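Local coordinates for protein (aminopeptidase) (Ochrobactrum anthropi, PDB 1B65), which hydrolyses peptides as an L-aminopeptidase, also acts as an esterase and amidase on D-alanine derivatives, and is built on a variant of the Ntn hydrolase fold, at residues 338-346 with 357-365; 175-183 with 191-199. All blocks are in the same frame, centred on the assembly; numbering follows the deposited sequence.

Contact 1 of 2, residues 338-346 with 357-365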
ATOM      1  N   ASN A 338     -16.102 -16.595 -21.685  1.00 10.53           N
ATOM      2  CA  ASN A 338     -15.727 -17.921 -22.162  1.00 11.56           C
ATOM      3  C   ASN A 338     -15.961 -18.967 -21.092  1.00 12.86           C
ATOM      4  O   ASN A 338     -16.413 -20.094 -21.425  1.00 13.12           O
ATOM      5  CB  ASN A 338     -14.216 -17.919 -22.553  1.00 12.03           C
ATOM      6  CG  ASN A 338     -13.977 -17.526 -23.985  1.00 12.43           C
ATOM      7  OD1 ASN A 338     -12.831 -17.181 -24.387  1.00 14.32           O
ATOM      8  ND2 ASN A 338     -15.013 -17.497 -24.811  1.00 10.06           N
ATOM      9  N   ALA A 339     -15.694 -18.652 -19.825  1.00 11.41           N
ATOM     10  CA  ALA A 339     -15.910 -19.642 -18.758  1.00 11.50           C
ATOM     11  C   ALA A 339     -17.390 -20.026 -18.657  1.00 11.75           C
ATOM     12  O   ALA A 339     -17.700 -21.218 -18.427  1.00 14.29           O
ATOM     13  CB  ALA A 339     -15.458 -19.063 -17.389  1.00 11.16           C
ATOM     14  N   MET A 340     -18.276 -19.044 -18.763  1.00 12.84           N
ATOM     15  CA  MET A 340     -19.708 -19.320 -18.667  1.00 13.80           C
ATOM     16  C   MET A 340     -20.186 -20.131 -19.873  1.00 14.08           C
ATOM     17  O   MET A 340     -21.037 -21.011 -19.693  1.00 14.67           O
ATOM     18  CB  MET A 340     -20.486 -18.007 -18.638  1.00 15.34           C
ATOM     19  CG  MET A 340     -20.163 -17.255 -17.343  1.00 18.18           C
ATOM     20  SD  MET A 340     -21.134 -15.723 -17.353  1.00 22.21           S
ATOM     21  CE  MET A 340     -22.736 -16.281 -16.922  1.00 21.38           C
ATOM     22  N   ILE A 341     -19.641 -19.805 -21.040  1.00 13.69           N
ATOM     23  CA  ILE A 341     -20.058 -20.556 -22.258  1.00 12.88           C
ATOM     24  C   ILE A 341     -19.567 -21.991 -22.226  1.00 14.93           C
ATOM     25  O   ILE A 341     -20.267 -22.883 -22.759  1.00 15.14           O
ATOM     26  CB  ILE A 341     -19.510 -19.808 -23.486  1.00 13.70           C
ATOM     27  CG1 ILE A 341     -20.182 -18.446 -23.668  1.00 14.57           C
ATOM     28  CG2 ILE A 341     -19.640 -20.649 -24.787  1.00 14.82           C
ATOM     29  CD1 ILE A 341     -21.687 -18.443 -23.453  1.00 17.74           C
ATOM     30  N   ALA A 342     -18.341 -22.216 -21.727  1.00 12.08           N
ATOM     31  CA  ALA A 342     -17.741 -23.523 -21.694  1.00 12.95           C
ATOM     32  C   ALA A 342     -18.306 -24.398 -20.573  1.00 14.59           C
ATOM     33  O   ALA A 342     -18.117 -25.627 -20.662  1.00 14.73           O
ATOM     34  CB  ALA A 342     -16.217 -23.439 -21.474  1.00 11.88           C
ATOM     35  N   ALA A 343     -18.860 -23.805 -19.522  1.00 14.20           N
ATOM     36  CA  ALA A 343     -19.345 -24.571 -18.373  1.00 15.09           C
ATOM     37  C   ALA A 343     -20.543 -25.462 -18.704  1.00 16.78           C
ATOM     38  O   ALA A 343     -21.285 -25.226 -19.655  1.00 17.14           O
ATOM     39  CB  ALA A 343     -19.777 -23.656 -17.215  1.00 15.91           C
ATOM     40  N   GLU A 344     -20.707 -26.520 -17.921  1.00 17.38           N
ATOM     41  CA  GLU A 344     -21.838 -27.435 -18.020  1.00 19.05           C
ATOM     42  C   GLU A 344     -22.566 -27.527 -16.681  1.00 19.06           C
ATOM     43  O   GLU A 344     -21.941 -27.393 -15.617  1.00 16.16           O
ATOM     44  CB  GLU A 344     -21.327 -28.850 -18.360  1.00 23.45           C
ATOM     45  CG  GLU A 344     -20.612 -28.855 -19.716  1.00 29.93           C
ATOM     46  CD  GLU A 344     -19.704 -30.063 -19.866  1.00 35.48           C
ATOM     47  OE1 GLU A 344     -18.730 -30.198 -19.075  1.00 39.07           O
ATOM     48  OE2 GLU A 344     -19.960 -30.871 -20.782  1.00 37.76           O
ATOM     49  N   ASP A 345     -23.856 -27.896 -16.739  1.00 17.70           N
ATOM     50  CA  ASP A 345     -24.631 -28.038 -15.513  1.00 18.12           C
ATOM     51  C   ASP A 345     -23.923 -28.949 -14.539  1.00 16.99           C
ATOM     52  O   ASP A 345     -23.300 -29.934 -14.950  1.00 17.75           O
ATOM     53  CB  ASP A 345     -26.006 -28.655 -15.805  1.00 20.66           C
ATOM     54  CG  ASP A 345     -26.925 -27.705 -16.517  1.00 24.68           C
ATOM     55  OD1 ASP A 345     -26.510 -26.767 -17.213  1.00 22.23           O
ATOM     56  OD2 ASP A 345     -28.170 -27.925 -16.348  1.00 28.57           O
ATOM     57  N   MET A 346     -24.155 -28.703 -13.247  1.00 17.27           N
ATOM     58  CA  MET A 346     -23.506 -29.551 -12.243  1.00 17.85           C
ATOM     59  C   MET A 346     -24.389 -29.603 -11.011  1.00 17.11           C
ATOM     60  O   MET A 346     -25.034 -28.603 -10.704  1.00 16.84           O
ATOM     61  CB  MET A 346     -22.111 -28.959 -11.899  1.00 18.27           C
ATOM     62  CG  MET A 346     -21.404 -29.865 -10.855  1.00 19.00           C
ATOM     63  SD  MET A 346     -19.727 -29.246 -10.608  1.00 19.49           S
ATOM     64  CE  MET A 346     -18.897 -29.822 -12.072  1.00 17.02           C
ATOM     65  N   GLN A 357     -27.116 -24.483 -13.179  1.00 18.60           N
ATOM     66  CA  GLN A 357     -27.169 -24.594 -14.633  1.00 18.95           C
ATOM     67  C   GLN A 357     -26.143 -23.698 -15.336  1.00 17.52           C
ATOM     68  O   GLN A 357     -25.924 -22.557 -14.937  1.00 16.42           O
ATOM     69  CB  GLN A 357     -28.570 -24.178 -15.113  1.00 21.86           C
ATOM     70  CG  GLN A 357     -29.736 -24.992 -14.552  1.00 25.24           C
ATOM     71  CD  GLN A 357     -31.096 -24.402 -14.872  1.00 28.89           C
ATOM     72  OE1 GLN A 357     -31.831 -23.894 -14.006  1.00 31.28           O
ATOM     73  NE2 GLN A 357     -31.523 -24.414 -16.148  1.00 29.13           N
ATOM     74  N   ALA A 358     -25.635 -24.167 -16.471  1.00 15.97           N
ATOM     75  CA  ALA A 358     -24.816 -23.353 -17.361  1.00 16.09           C
ATOM     76  C   ALA A 358     -25.740 -22.444 -18.156  1.00 17.29           C
ATOM     77  O   ALA A 358     -26.928 -22.789 -18.394  1.00 17.61           O
ATOM     78  CB  ALA A 358     -24.042 -24.301 -18.295  1.00 16.14           C
ATOM     79  N   ILE A 359     -25.345 -21.224 -18.491  1.00 12.66           N
ATOM     80  CA  ILE A 359     -26.183 -20.307 -19.235  1.00 13.15           C
ATOM     81  C   ILE A 359     -26.523 -20.957 -20.589  1.00 16.20           C
ATOM     82  O   ILE A 359     -25.693 -21.608 -21.239  1.00 15.72           O
ATOM     83  CB  ILE A 359     -25.544 -18.922 -19.437  1.00 13.77           C
ATOM     84  CG1 ILE A 359     -26.538 -17.941 -20.043  1.00 14.17           C
ATOM     85  CG2 ILE A 359     -24.289 -19.100 -20.292  1.00 14.15           C
ATOM     86  CD1 ILE A 359     -26.069 -16.473 -19.896  1.00 15.91           C
ATOM     87  N   ASP A 360     -27.817 -20.838 -20.912  1.00 15.72           N
ATOM     88  CA  ASP A 360     -28.318 -21.440 -22.146  1.00 17.03           C
ATOM     89  C   ASP A 360     -27.921 -20.618 -23.359  1.00 17.30           C
ATOM     90  O   ASP A 360     -28.214 -19.420 -23.386  1.00 17.14           O
ATOM     91  CB  ASP A 360     -29.848 -21.518 -22.063  1.00 19.04           C
ATOM     92  CG  ASP A 360     -30.324 -22.274 -23.322  1.00 20.91           C
ATOM     93  OD1 ASP A 360     -30.142 -23.493 -23.387  1.00 25.52           O
ATOM     94  OD2 ASP A 360     -30.828 -21.624 -24.219  1.00 19.86           O
ATOM     95  N   HIS A 361     -27.253 -21.222 -24.337  1.00 18.36           N
ATOM     96  CA  HIS A 361     -26.751 -20.449 -25.466  1.00 18.38           C
ATOM     97  C   HIS A 361     -27.832 -19.809 -26.323  1.00 19.66           C
ATOM     98  O   HIS A 361     -27.661 -18.682 -26.789  1.00 17.61           O
ATOM     99  CB  HIS A 361     -25.878 -21.358 -26.368  1.00 18.56           C
ATOM    100  CG  HIS A 361     -24.683 -21.924 -25.704  1.00 20.14           C
ATOM    101  ND1 HIS A 361     -23.788 -22.794 -26.293  1.00 22.15           N
ATOM    102  CD2 HIS A 361     -24.214 -21.703 -24.437  1.00 19.94           C
ATOM    103  CE1 HIS A 361     -22.834 -23.095 -25.400  1.00 21.40           C
ATOM    104  NE2 HIS A 361     -23.083 -22.429 -24.276  1.00 19.16           N
ATOM    105  N   GLU A 362     -28.918 -20.559 -26.579  1.00 20.20           N
ATOM    106  CA  GLU A 362     -29.953 -19.982 -27.456  1.00 22.60           C
ATOM    107  C   GLU A 362     -30.705 -18.863 -26.773  1.00 20.48           C
ATOM    108  O   GLU A 362     -30.964 -17.838 -27.396  1.00 20.83           O
ATOM    109  CB  GLU A 362     -30.904 -21.091 -27.966  1.00 25.33           C
ATOM    110  CG  GLU A 362     -30.298 -21.853 -29.153  1.00 32.50           C
ATOM    111  CD  GLU A 362     -29.941 -20.864 -30.263  1.00 36.34           C
ATOM    112  OE1 GLU A 362     -30.860 -20.138 -30.697  1.00 39.27           O
ATOM    113  OE2 GLU A 362     -28.766 -20.749 -30.674  1.00 38.46           O
ATOM    114  N   ARG A 363     -30.985 -19.002 -25.470  1.00 19.76           N
ATOM    115  CA  ARG A 363     -31.666 -17.910 -24.776  1.00 20.79           C
ATOM    116  C   ARG A 363     -30.730 -16.696 -24.721  1.00 20.75           C
ATOM    117  O   ARG A 363     -31.220 -15.589 -24.884  1.00 19.11           O
ATOM    118  CB  ARG A 363     -32.012 -18.331 -23.350  1.00 21.10           C
ATOM    119  CG  ARG A 363     -33.332 -19.064 -23.162  1.00 26.03           C
ATOM    120  CD  ARG A 363     -34.057 -18.393 -21.962  1.00 27.65           C
ATOM    121  NE  ARG A 363     -33.885 -19.184 -20.778  1.00 29.02           N
ATOM    122  CZ  ARG A 363     -34.215 -18.949 -19.515  1.00 28.62           C
ATOM    123  NH1 ARG A 363     -34.804 -17.833 -19.126  1.00 28.60           N
ATOM    124  NH2 ARG A 363     -33.907 -19.938 -18.670  1.00 30.09           N
ATOM    125  N   LEU A 364     -29.429 -16.942 -24.485  1.00 20.49           N
ATOM    126  CA  LEU A 364     -28.493 -15.786 -24.482  1.00 20.92           C
ATOM    127  C   LEU A 364     -28.496 -15.043 -25.804  1.00 19.79           C
ATOM    128  O   LEU A 364     -28.579 -13.807 -25.886  1.00 18.64           O
ATOM    129  CB  LEU A 364     -27.069 -16.280 -24.234  1.00 22.81           C
ATOM    130  CG  LEU A 364     -25.959 -15.470 -23.600  1.00 26.64           C
ATOM    131  CD1 LEU A 364     -24.598 -15.847 -24.176  1.00 23.90           C
ATOM    132  CD2 LEU A 364     -26.176 -13.964 -23.560  1.00 25.62           C
ATOM    133  N   ARG A 365     -28.313 -15.782 -26.900  1.00 19.63           N
ATOM    134  CA  ARG A 365     -28.317 -15.216 -28.242  1.00 20.41           C
ATOM    135  C   ARG A 365     -29.589 -14.404 -28.505  1.00 20.28           C
ATOM    136  O   ARG A 365     -29.524 -13.307 -29.080  1.00 17.81           O
ATOM    137  CB  ARG A 365     -28.155 -16.351 -29.269  1.00 22.61           C
ATOM    138  CG  ARG A 365     -26.704 -16.819 -29.318  1.00 24.94           C
ATOM    139  CD  ARG A 365     -26.426 -18.079 -30.124  1.00 27.84           C
ATOM    140  NE  ARG A 365     -27.136 -18.108 -31.402  1.00 31.72           N
ATOM    141  CZ  ARG A 365     -26.792 -17.480 -32.509  1.00 33.03           C
ATOM    142  NH1 ARG A 365     -25.711 -16.720 -32.568  1.00 33.45           N
ATOM    143  NH2 ARG A 365     -27.489 -17.561 -33.639  1.00 33.69           N
TER
HETATM  144  O   HOH W   1     -22.653 -20.811 -17.535  1.00 17.94           O
HETATM  145  O   HOH W   2     -22.993 -22.332 -21.308  1.00 18.98           O
HETATM  146  O   HOH W   3     -30.256 -26.353 -17.436  1.00 32.56           O
HETATM  147  O   HOH W   4     -27.941 -25.412 -19.358  1.00 33.65           O
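Asp345 and Ala358 make the shorter of the two direct hydrogen bonds between 338-346 and 357-365. Ala358 N gives a nearly straight bond of 2.8 Å to Asp345 OD1, approaching from above the carboxylate plane, 49° out of it. The other carboxylate oxygen, OD2, runs beside the start of the Gln357 side chain, 3.8 Å from Gln357 CG, and a water joins it to Gln357 NE2. A second water spans Asp345 OD1 and Ala358 O. Nearby, the Ala358 methyl tucks against the backbone of 343-344, with its CB 3.2 Å from Ala343 O.

At the end of helix 322-342 the partner is His361. Its NE2 donates to Ile341 O over 3.2 Å, a bent bond (140° at the hydrogen). The donor lies in the carbonyl plane on a lone pair of Ile341 O, and that oxygen in turn sits at the edge of the imidazole, close to the ring plane. With chi1 at -61°, His361 CG sits beside its own backbone N, which lets the ring reach back to the helix end. Ile341 also supplies apolar contact: its CD1 lies 4.0 Å from Leu364 CD1 and 4.1 Å from Ile359 CG2, while its CG2 rests near the imidazole. Met340 O is bridged through a water to Ile359 N, and another water lies among Met340 O, Ile359 O and His361 NE2.

Behind this shell, Asp360 caps helix 361-370 by taking Arg363 N on OD2 at 2.9 Å. Phe191 packs against both Met340 and Ile359. Lys9 bonds to Ala342 O.

Carbonyls in a helix's last turn lack donors from a following turn. Here an imidazole and ordered waters serve two of them, so polar bridging joins one helix end to the approach of the next, with aliphatic contact alongside.

Contact 2 of 2, residues 175-183 with 191-199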
ATOM      1  N   VAL A 175      -6.339 -24.397 -24.565  1.00 15.98           N
ATOM      2  CA  VAL A 175      -6.597 -24.589 -23.125  1.00 14.74           C
ATOM      3  C   VAL A 175      -8.055 -24.958 -22.920  1.00 15.07           C
ATOM      4  O   VAL A 175      -8.936 -24.251 -23.406  1.00 15.27           O
ATOM      5  CB  VAL A 175      -6.248 -23.294 -22.386  1.00 15.18           C
ATOM      6  CG1 VAL A 175      -6.644 -23.270 -20.914  1.00 15.55           C
ATOM      7  CG2 VAL A 175      -4.741 -23.027 -22.517  1.00 15.79           C
ATOM      8  N   GLN A 176      -8.274 -25.988 -22.133  1.00 15.59           N
ATOM      9  CA  GLN A 176      -9.612 -26.414 -21.748  1.00 17.05           C
ATOM     10  C   GLN A 176     -10.283 -25.356 -20.896  1.00 15.48           C
ATOM     11  O   GLN A 176      -9.606 -24.672 -20.141  1.00 13.61           O
ATOM     12  CB  GLN A 176      -9.491 -27.718 -20.923  1.00 19.56           C
ATOM     13  CG  GLN A 176     -10.852 -28.313 -20.603  1.00 23.52           C
ATOM     14  CD  GLN A 176     -10.758 -29.594 -19.791  1.00 25.47           C
ATOM     15  OE1 GLN A 176      -9.674 -29.986 -19.356  1.00 28.30           O
ATOM     16  NE2 GLN A 176     -11.893 -30.239 -19.583  1.00 25.08           N
ATOM     17  N   GLU A 177     -11.600 -25.170 -21.046  1.00 14.23           N
ATOM     18  CA  GLU A 177     -12.323 -24.180 -20.264  1.00 13.89           C
ATOM     19  C   GLU A 177     -13.555 -24.782 -19.597  1.00 14.11           C
ATOM     20  O   GLU A 177     -14.028 -25.888 -19.937  1.00 13.53           O
ATOM     21  CB  GLU A 177     -12.819 -22.978 -21.101  1.00 13.35           C
ATOM     22  CG  GLU A 177     -11.637 -22.216 -21.724  1.00 12.40           C
ATOM     23  CD  GLU A 177     -12.144 -21.158 -22.682  1.00 13.62           C
ATOM     24  OE1 GLU A 177     -12.859 -21.543 -23.651  1.00 14.16           O
ATOM     25  OE2 GLU A 177     -11.907 -19.964 -22.519  1.00 13.65           O
ATOM     26  N   GLY A 178     -14.097 -24.034 -18.638  1.00 12.20           N
ATOM     27  CA  GLY A 178     -15.387 -24.496 -18.063  1.00 12.61           C
ATOM     28  C   GLY A 178     -15.144 -25.227 -16.747  1.00 14.05           C
ATOM     29  O   GLY A 178     -14.406 -24.759 -15.872  1.00 12.44           O
ATOM     30  N   ASN A 179     -15.714 -26.451 -16.670  1.00 12.18           N
ATOM     31  CA  ASN A 179     -15.592 -27.224 -15.442  1.00 13.16           C
ATOM     32  C   ASN A 179     -14.280 -27.974 -15.408  1.00 14.12           C
ATOM     33  O   ASN A 179     -14.289 -29.210 -15.555  1.00 14.49           O
ATOM     34  CB  ASN A 179     -16.751 -28.215 -15.242  1.00 12.48           C
ATOM     35  CG  ASN A 179     -18.109 -27.558 -15.289  1.00 13.24           C
ATOM     36  OD1 ASN A 179     -18.244 -26.372 -15.208  1.00 13.44           O
ATOM     37  ND2 ASN A 179     -19.154 -28.384 -15.468  1.00 14.37           N
ATOM     38  N   CYS A 180     -13.152 -27.271 -15.201  1.00 13.25           N
ATOM     39  CA  CYS A 180     -11.883 -27.981 -15.186  1.00 13.67           C
ATOM     40  C   CYS A 180     -10.893 -27.307 -14.238  1.00 13.71           C
ATOM     41  O   CYS A 180     -11.000 -26.100 -14.026  1.00 13.99           O
ATOM     42  CB  CYS A 180     -11.270 -28.044 -16.594  1.00 16.12           C
ATOM     43  SG  CYS A 180     -11.011 -26.420 -17.371  1.00 16.99           S
ATOM     44  N   GLY A 181     -10.011 -28.131 -13.705  1.00 13.54           N
ATOM     45  CA  GLY A 181      -8.971 -27.581 -12.813  1.00 13.02           C
ATOM     46  C   GLY A 181      -9.640 -26.976 -11.596  1.00 14.19           C
ATOM     47  O   GLY A 181     -10.618 -27.479 -11.017  1.00 14.04           O
ATOM     48  N   GLY A 182      -9.005 -25.885 -11.096  1.00 13.29           N
ATOM     49  CA  GLY A 182      -9.555 -25.170  -9.944  1.00 13.43           C
ATOM     50  C   GLY A 182     -10.973 -24.683 -10.182  1.00 11.75           C
ATOM     51  O   GLY A 182     -11.728 -24.378  -9.260  1.00 11.62           O
ATOM     52  N   GLY A 183     -11.409 -24.454 -11.417  1.00 12.89           N
ATOM     53  CA  GLY A 183     -12.695 -23.944 -11.796  1.00 12.58           C
ATOM     54  C   GLY A 183     -13.846 -24.948 -11.736  1.00 12.18           C
ATOM     55  O   GLY A 183     -15.001 -24.588 -11.882  1.00 12.51           O
ATOM     56  N   PHE A 191     -24.971 -18.673 -12.497  1.00 13.07           N
ATOM     57  CA  PHE A 191     -24.852 -19.750 -13.478  1.00 13.96           C
ATOM     58  C   PHE A 191     -23.588 -20.552 -13.187  1.00 14.81           C
ATOM     59  O   PHE A 191     -22.762 -20.130 -12.376  1.00 14.59           O
ATOM     60  CB  PHE A 191     -24.723 -19.197 -14.906  1.00 16.03           C
ATOM     61  CG  PHE A 191     -25.980 -18.609 -15.468  1.00 16.09           C
ATOM     62  CD1 PHE A 191     -27.076 -19.415 -15.767  1.00 16.85           C
ATOM     63  CD2 PHE A 191     -26.044 -17.233 -15.701  1.00 16.05           C
ATOM     64  CE1 PHE A 191     -28.229 -18.823 -16.276  1.00 17.61           C
ATOM     65  CE2 PHE A 191     -27.188 -16.661 -16.231  1.00 18.17           C
ATOM     66  CZ  PHE A 191     -28.276 -17.470 -16.511  1.00 16.66           C
ATOM     67  N   LYS A 192     -23.385 -21.684 -13.863  1.00 13.42           N
ATOM     68  CA  LYS A 192     -22.183 -22.455 -13.657  1.00 13.34           C
ATOM     69  C   LYS A 192     -21.010 -21.589 -14.158  1.00 14.28           C
ATOM     70  O   LYS A 192     -21.052 -21.031 -15.264  1.00 14.56           O
ATOM     71  CB  LYS A 192     -22.239 -23.818 -14.365  1.00 13.21           C
ATOM     72  CG  LYS A 192     -21.019 -24.693 -14.062  1.00 12.71           C
ATOM     73  CD  LYS A 192     -21.023 -25.131 -12.584  1.00 12.87           C
ATOM     74  CE  LYS A 192     -19.797 -25.998 -12.297  1.00 12.02           C
ATOM     75  NZ  LYS A 192     -18.530 -25.203 -12.465  1.00 15.17           N
ATOM     76  N   GLY A 193     -19.961 -21.567 -13.327  1.00 13.99           N
ATOM     77  CA  GLY A 193     -18.758 -20.829 -13.728  1.00 12.73           C
ATOM     78  C   GLY A 193     -17.579 -21.777 -13.882  1.00 14.28           C
ATOM     79  O   GLY A 193     -17.748 -22.976 -14.180  1.00 14.53           O
ATOM     80  N   GLY A 194     -16.352 -21.233 -13.731  1.00 12.57           N
ATOM     81  CA  GLY A 194     -15.182 -22.093 -13.884  1.00 13.28           C
ATOM     82  C   GLY A 194     -14.001 -21.375 -14.533  1.00 12.78           C
ATOM     83  O   GLY A 194     -13.810 -20.165 -14.367  1.00 13.64           O
ATOM     84  N   THR A 195     -13.290 -22.124 -15.336  1.00 10.90           N
ATOM     85  CA  THR A 195     -12.042 -21.617 -15.959  1.00 11.54           C
ATOM     86  C   THR A 195     -12.300 -20.955 -17.293  1.00 12.10           C
ATOM     87  O   THR A 195     -12.982 -21.557 -18.141  1.00 12.68           O
ATOM     88  CB  THR A 195     -11.065 -22.819 -16.098  1.00 12.47           C
ATOM     89  OG1 THR A 195     -10.892 -23.369 -14.755  1.00 13.16           O
ATOM     90  CG2 THR A 195      -9.745 -22.381 -16.701  1.00 14.20           C
ATOM     91  N   GLY A 196     -11.689 -19.785 -17.515  1.00 12.46           N
ATOM     92  CA  GLY A 196     -11.849 -19.140 -18.829  1.00 12.11           C
ATOM     93  C   GLY A 196     -10.520 -18.493 -19.245  1.00 10.11           C
ATOM     94  O   GLY A 196      -9.729 -18.113 -18.383  1.00  9.88           O
ATOM     95  N   THR A 197     -10.347 -18.358 -20.574  1.00  9.21           N
ATOM     96  CA  THR A 197      -9.064 -17.744 -20.995  1.00  9.65           C
ATOM     97  C   THR A 197      -9.268 -16.980 -22.289  1.00  9.84           C
ATOM     98  O   THR A 197     -10.254 -17.222 -23.013  1.00 10.77           O
ATOM     99  CB  THR A 197      -7.979 -18.819 -21.036  1.00 10.88           C
ATOM    100  OG1 THR A 197      -6.691 -18.212 -21.289  1.00 11.05           O
ATOM    101  CG2 THR A 197      -8.187 -19.865 -22.151  1.00 12.12           C
ATOM    102  N   ALA A 198      -8.392 -16.043 -22.598  1.00 10.61           N
ATOM    103  CA  ALA A 198      -8.473 -15.261 -23.843  1.00 11.28           C
ATOM    104  C   ALA A 198      -7.120 -14.579 -24.024  1.00 10.01           C
ATOM    105  O   ALA A 198      -6.350 -14.480 -23.038  1.00 11.64           O
ATOM    106  CB  ALA A 198      -9.552 -14.173 -23.765  1.00 12.22           C
ATOM    107  N   SER A 199      -6.899 -14.055 -25.223  1.00  9.41           N
ATOM    108  CA  SER A 199      -5.674 -13.290 -25.461  1.00 11.02           C
ATOM    109  C   SER A 199      -5.930 -12.173 -26.473  1.00 12.43           C
ATOM    110  O   SER A 199      -6.919 -12.139 -27.215  1.00 11.96           O
ATOM    111  CB  SER A 199      -4.508 -14.154 -25.975  1.00 11.41           C
ATOM    112  OG  SER A 199      -4.848 -14.678 -27.289  1.00 10.30           O
TER
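A loop laid along strand 194-204, the outermost strand, within this chain, of its six-stranded sheet, is pinned here by one antiparallel bridge. Gly178 and Thr195 form its hydrogen-bonded pair: Gly178 N donates to Thr195 O at 2.8 Å and Thr195 N to Gly178 O at 2.9 Å. Gly178 O also takes Cys180 N, closing an inverse gamma turn centred on Asn179. From the strand, Thr195 OG1, held beside its own backbone N (chi1 -57°), donates to Cys180 O at 2.8 Å. Two glycines allow a very close pass, with Gly194 CA 3.2 Å from Gly183 O in a CH...O contact.

At one end Glu177 OE2 accepts Thr197 N through its anti lone pair at 3.0 Å, while OE1 pairs with Arg11. Val175 CG1 meets Thr197 CG2 crosswise, 3.9 Å apart. At the other end the bent Lys192 chain brings NZ above the Asn179 carbonyl plane, 3.0 Å from OD1; NZ also has Gly193 O, Thr184 O and Met186 O as partners.

Four neutral oxygens gather round an ammonium with three N-H bonds, so at least one hydrogen is probably shared; their combined dipoles would stabilise the buried charge, with no carboxylate among these partners.

How the contacts relate
Contact 2 closes before contact 1 opens, so the two come in series along the chain, with their centres about 12 Å apart. Contact 2 lies deeper, its centre about 8 Å from the chain centre against about 19 Å for contact 1. They meet through probable hydrogen bonds, from Lys192 N to Gln357 O and from Asn179 ND2 to Glu344 O. Strand 191-192 forms a shared border, with Lys192 lying on Ala343 and Met346. The inner contact fixes a loop to the edge strand of the six-stranded sheet, and the outer one sets the end of helix 322-342 and the start of helix 361-370 beside it.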